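Local coordinates for protein pumilio homolog 23 (Arabidopsis thaliana, PDB 5WZJ) that binds RNA sequence-specifically through pumilio repeats, recognises 18S rRNA, and probably regulates translation and mRNA stability, at residues 393-405 and 444-456. Numbering follows the deposited sequence.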
# COMPACT_ATOMS: atom_id res chain seq x y z
N GLU A 393 12.44 -13.01 34.13
CA GLU A 393 13.81 -13.07 33.64
C GLU A 393 13.86 -13.01 32.11
O GLU A 393 14.83 -12.48 31.55
CB GLU A 393 14.51 -14.33 34.15
CG GLU A 393 13.79 -15.64 33.83
CD GLU A 393 12.77 -16.05 34.90
OE1 GLU A 393 12.31 -15.18 35.68
OE2 GLU A 393 12.43 -17.25 34.95
N SER A 394 12.82 -13.51 31.43
CA SER A 394 12.83 -13.50 29.97
C SER A 394 12.58 -12.11 29.38
O SER A 394 12.76 -11.94 28.16
CB SER A 394 11.79 -14.51 29.44
OG SER A 394 10.46 -14.09 29.69
N ARG A 395 12.20 -11.12 30.19
CA ARG A 395 11.85 -9.79 29.66
C ARG A 395 13.05 -9.07 29.04
O ARG A 395 12.86 -8.23 28.16
CB ARG A 395 11.23 -8.93 30.76
CG ARG A 395 9.83 -9.38 31.16
CD ARG A 395 9.36 -8.70 32.43
NE ARG A 395 9.06 -7.28 32.24
CZ ARG A 395 7.87 -6.82 31.89
NH1 ARG A 395 7.67 -5.51 31.77
NH2 ARG A 395 6.86 -7.66 31.65
N ILE A 396 14.27 -9.38 29.48
CA ILE A 396 15.45 -8.76 28.88
C ILE A 396 15.59 -9.13 27.40
O ILE A 396 16.28 -8.45 26.64
CB ILE A 396 16.73 -9.14 29.68
CG1 ILE A 396 17.94 -8.31 29.24
CG2 ILE A 396 17.02 -10.62 29.53
CD1 ILE A 396 17.86 -6.84 29.60
N SER A 397 14.91 -10.19 26.96
CA SER A 397 15.00 -10.68 25.60
C SER A 397 13.86 -10.18 24.71
O SER A 397 13.64 -10.74 23.63
CB SER A 397 15.06 -12.20 25.59
OG SER A 397 16.28 -12.64 26.15
N ILE A 398 13.13 -9.16 25.14
CA ILE A 398 11.98 -8.74 24.34
C ILE A 398 12.41 -8.31 22.94
O ILE A 398 11.75 -8.64 21.95
CB ILE A 398 11.18 -7.64 25.09
CG1 ILE A 398 9.98 -7.19 24.26
CG2 ILE A 398 12.05 -6.47 25.41
CD1 ILE A 398 8.98 -8.30 23.98
N LEU A 399 13.54 -7.60 22.83
CA LEU A 399 13.97 -7.14 21.51
C LEU A 399 14.35 -8.30 20.61
O LEU A 399 13.78 -8.40 19.49
CB LEU A 399 15.10 -6.11 21.64
CG LEU A 399 14.81 -4.71 21.09
CD1 LEU A 399 14.40 -4.76 19.61
CD2 LEU A 399 13.72 -4.03 21.93
N PRO A 400 15.26 -9.21 20.96
CA PRO A 400 15.57 -10.33 20.06
C PRO A 400 14.35 -11.14 19.65
O PRO A 400 14.25 -11.55 18.49
CB PRO A 400 16.54 -11.20 20.88
CG PRO A 400 17.17 -10.27 21.85
CD PRO A 400 16.10 -9.25 22.18
N ARG A 401 13.42 -11.37 20.57
CA ARG A 401 12.26 -12.19 20.23
C ARG A 401 11.35 -11.48 19.24
O ARG A 401 10.76 -12.14 18.38
CB ARG A 401 11.51 -12.58 21.50
CG ARG A 401 12.32 -13.50 22.42
CD ARG A 401 11.60 -13.81 23.70
NE ARG A 401 12.41 -14.68 24.55
CZ ARG A 401 11.95 -15.30 25.64
NH1 ARG A 401 10.68 -15.15 26.01
NH2 ARG A 401 12.76 -16.07 26.36
N LEU A 402 11.22 -10.16 19.33
CA LEU A 402 10.38 -9.45 18.37
C LEU A 402 11.07 -9.30 17.02
O LEU A 402 10.43 -9.39 15.97
CB LEU A 402 9.97 -8.09 18.91
CG LEU A 402 8.80 -8.09 19.91
CD1 LEU A 402 8.70 -6.76 20.61
CD2 LEU A 402 7.49 -8.44 19.23
N LEU A 403 12.39 -9.06 17.03
CA LEU A 403 13.14 -9.03 15.77
C LEU A 403 13.00 -10.33 14.98
O LEU A 403 13.00 -10.30 13.74
CB LEU A 403 14.62 -8.77 16.04
CG LEU A 403 14.98 -7.38 16.59
CD1 LEU A 403 16.44 -7.40 17.03
CD2 LEU A 403 14.70 -6.29 15.53
N PHE A 404 12.89 -11.47 15.66
CA PHE A 404 12.77 -12.76 15.00
C PHE A 404 11.48 -13.44 15.42
O PHE A 404 11.49 -14.61 15.80
CB PHE A 404 13.95 -13.68 15.34
CG PHE A 404 15.27 -13.23 14.80
CD1 PHE A 404 15.54 -13.29 13.45
CD2 PHE A 404 16.26 -12.78 15.66
CE1 PHE A 404 16.77 -12.89 12.95
CE2 PHE A 404 17.49 -12.38 15.17
CZ PHE A 404 17.75 -12.44 13.81
N LEU A 405 10.37 -12.69 15.36
CA LEU A 405 9.10 -13.14 15.95
C LEU A 405 8.70 -14.54 15.48
O LEU A 405 8.27 -15.37 16.30
CB LEU A 405 8.02 -12.11 15.61
CG LEU A 405 6.70 -11.96 16.37
CD1 LEU A 405 6.92 -11.89 17.87
CD2 LEU A 405 6.01 -10.69 15.89
N ILE A 444 8.12 2.69 27.61
CA ILE A 444 8.82 1.64 26.88
C ILE A 444 10.18 1.36 27.49
O ILE A 444 11.10 0.92 26.79
CB ILE A 444 8.97 2.03 25.39
CG1 ILE A 444 9.72 3.36 25.28
CG2 ILE A 444 7.58 2.15 24.73
CD1 ILE A 444 10.18 3.71 23.87
N GLN A 445 10.33 1.59 28.80
CA GLN A 445 11.61 1.28 29.45
C GLN A 445 12.08 -0.15 29.21
O GLN A 445 13.28 -0.33 28.93
CB GLN A 445 11.52 1.61 30.95
CG GLN A 445 11.49 3.13 31.20
CD GLN A 445 12.77 3.81 30.76
OE1 GLN A 445 13.84 3.53 31.31
NE2 GLN A 445 12.69 4.69 29.75
N PRO A 446 11.24 -1.19 29.27
CA PRO A 446 11.75 -2.54 28.96
C PRO A 446 12.33 -2.66 27.56
O PRO A 446 13.29 -3.41 27.36
CB PRO A 446 10.50 -3.43 29.12
CG PRO A 446 9.55 -2.64 29.96
CD PRO A 446 9.81 -1.21 29.64
N TYR A 447 11.79 -1.92 26.58
CA TYR A 447 12.31 -2.03 25.21
C TYR A 447 13.65 -1.33 25.08
O TYR A 447 14.56 -1.84 24.43
CB TYR A 447 11.30 -1.45 24.21
CG TYR A 447 9.98 -2.17 24.22
CD1 TYR A 447 9.00 -1.83 25.15
CD2 TYR A 447 9.71 -3.20 23.32
CE1 TYR A 447 7.78 -2.47 25.17
CE2 TYR A 447 8.48 -3.87 23.34
CZ TYR A 447 7.52 -3.49 24.28
OH TYR A 447 6.29 -4.11 24.33
N ILE A 448 13.77 -0.14 25.69
CA ILE A 448 15.03 0.61 25.64
C ILE A 448 16.13 -0.18 26.33
O ILE A 448 17.26 -0.28 25.83
CB ILE A 448 14.85 2.00 26.28
CG1 ILE A 448 13.92 2.87 25.43
CG2 ILE A 448 16.20 2.69 26.45
CD1 ILE A 448 13.39 4.09 26.18
N THR A 449 15.83 -0.73 27.51
CA THR A 449 16.84 -1.51 28.23
C THR A 449 17.23 -2.75 27.43
O THR A 449 18.42 -3.06 27.29
CB THR A 449 16.33 -1.89 29.62
OG1 THR A 449 16.37 -0.73 30.47
CG2 THR A 449 17.20 -2.99 30.23
N SER A 450 16.25 -3.45 26.86
CA SER A 450 16.54 -4.67 26.12
C SER A 450 17.37 -4.38 24.88
O SER A 450 18.33 -5.10 24.58
CB SER A 450 15.23 -5.38 25.74
OG SER A 450 15.47 -6.54 24.95
N LEU A 451 17.01 -3.32 24.14
CA LEU A 451 17.77 -3.00 22.93
C LEU A 451 19.19 -2.57 23.26
O LEU A 451 20.15 -3.02 22.63
CB LEU A 451 17.07 -1.90 22.12
CG LEU A 451 17.82 -1.46 20.85
CD1 LEU A 451 17.84 -2.56 19.79
CD2 LEU A 451 17.22 -0.19 20.24
N THR A 452 19.35 -1.66 24.24
CA THR A 452 20.70 -1.16 24.53
C THR A 452 21.55 -2.16 25.29
O THR A 452 22.77 -1.97 25.37
CB THR A 452 20.66 0.15 25.33
OG1 THR A 452 19.98 -0.07 26.58
CG2 THR A 452 19.96 1.25 24.54
N SER A 453 20.94 -3.22 25.84
CA SER A 453 21.69 -4.30 26.49
C SER A 453 22.23 -5.33 25.52
O SER A 453 23.12 -6.09 25.90
CB SER A 453 20.82 -5.05 27.51
OG SER A 453 20.51 -4.22 28.61
N MET A 454 21.67 -5.43 24.32
CA MET A 454 22.08 -6.48 23.39
C MET A 454 23.58 -6.37 23.14
O MET A 454 24.14 -5.27 23.06
CB MET A 454 21.31 -6.38 22.07
CG MET A 454 19.85 -6.84 22.16
SD MET A 454 18.92 -6.42 20.66
CE MET A 454 19.94 -7.14 19.39
N LYS A 455 24.24 -7.52 23.02
CA LYS A 455 25.68 -7.50 22.86
C LYS A 455 26.04 -7.02 21.46
O LYS A 455 25.21 -7.04 20.54
CB LYS A 455 26.27 -8.88 23.14
CG LYS A 455 25.77 -9.98 22.22
CD LYS A 455 26.34 -11.33 22.63
CE LYS A 455 25.77 -12.46 21.78
NZ LYS A 455 26.32 -13.79 22.16
N ALA A 456 27.29 -6.58 21.32
CA ALA A 456 27.73 -5.91 20.10
C ALA A 456 27.41 -6.73 18.86
O ALA A 456 26.93 -6.18 17.86
CB ALA A 456 29.24 -5.62 20.18
O HOH W 1 13.45 -5.80 29.11
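The Y447 ring meets L402 and L399 at its edge, with CD1 of L402 4.0 Å from CE2 and CD2 of L399 also near the ring plane, while CG1 of I398 reaches the same CE2 obliquely. L384 and V385 of helix 377-388 touch the tyrosine too. A tyrosine suits this place because its flank packs on aliphatic groups while its hydroxyl bonds to the backbone oxygen of C381. R395 runs alongside P446, NH1 3.9 Å from CG, and its guanidinium forms a salt bridge with E382. Where the backbones come closest, the CA atoms of I396 and S450 5.1 Å apart, a small serine fits, its CB tight against I398 CG2 (3.4 Å). With OG turned away from its own backbone N (chi1 177°), it donates to I396 O at 2.7 Å, from above the carbonyl plane, and accepts from L399 N at 3.1 Å in a nearly straight bond (163°). Replacing this serine with alanine would probably leave I396 O and L399 N without these partners and weaken the hold on the start of helix 398-403. Beside it, L399 packs on L451, its CG 3.8 Å from L451 CB, its CD2 reaching Y447 O and its CB against SD of M454. A water donates to both R395 O and P446 O, bridging the two backbones. The axes of helices 398-403 and 445-453 cross at 85°, with a closest approach of 8.8 Å, a steep helix-on-helix packing within the all-helical, right-handed superhelix of pumilio repeats.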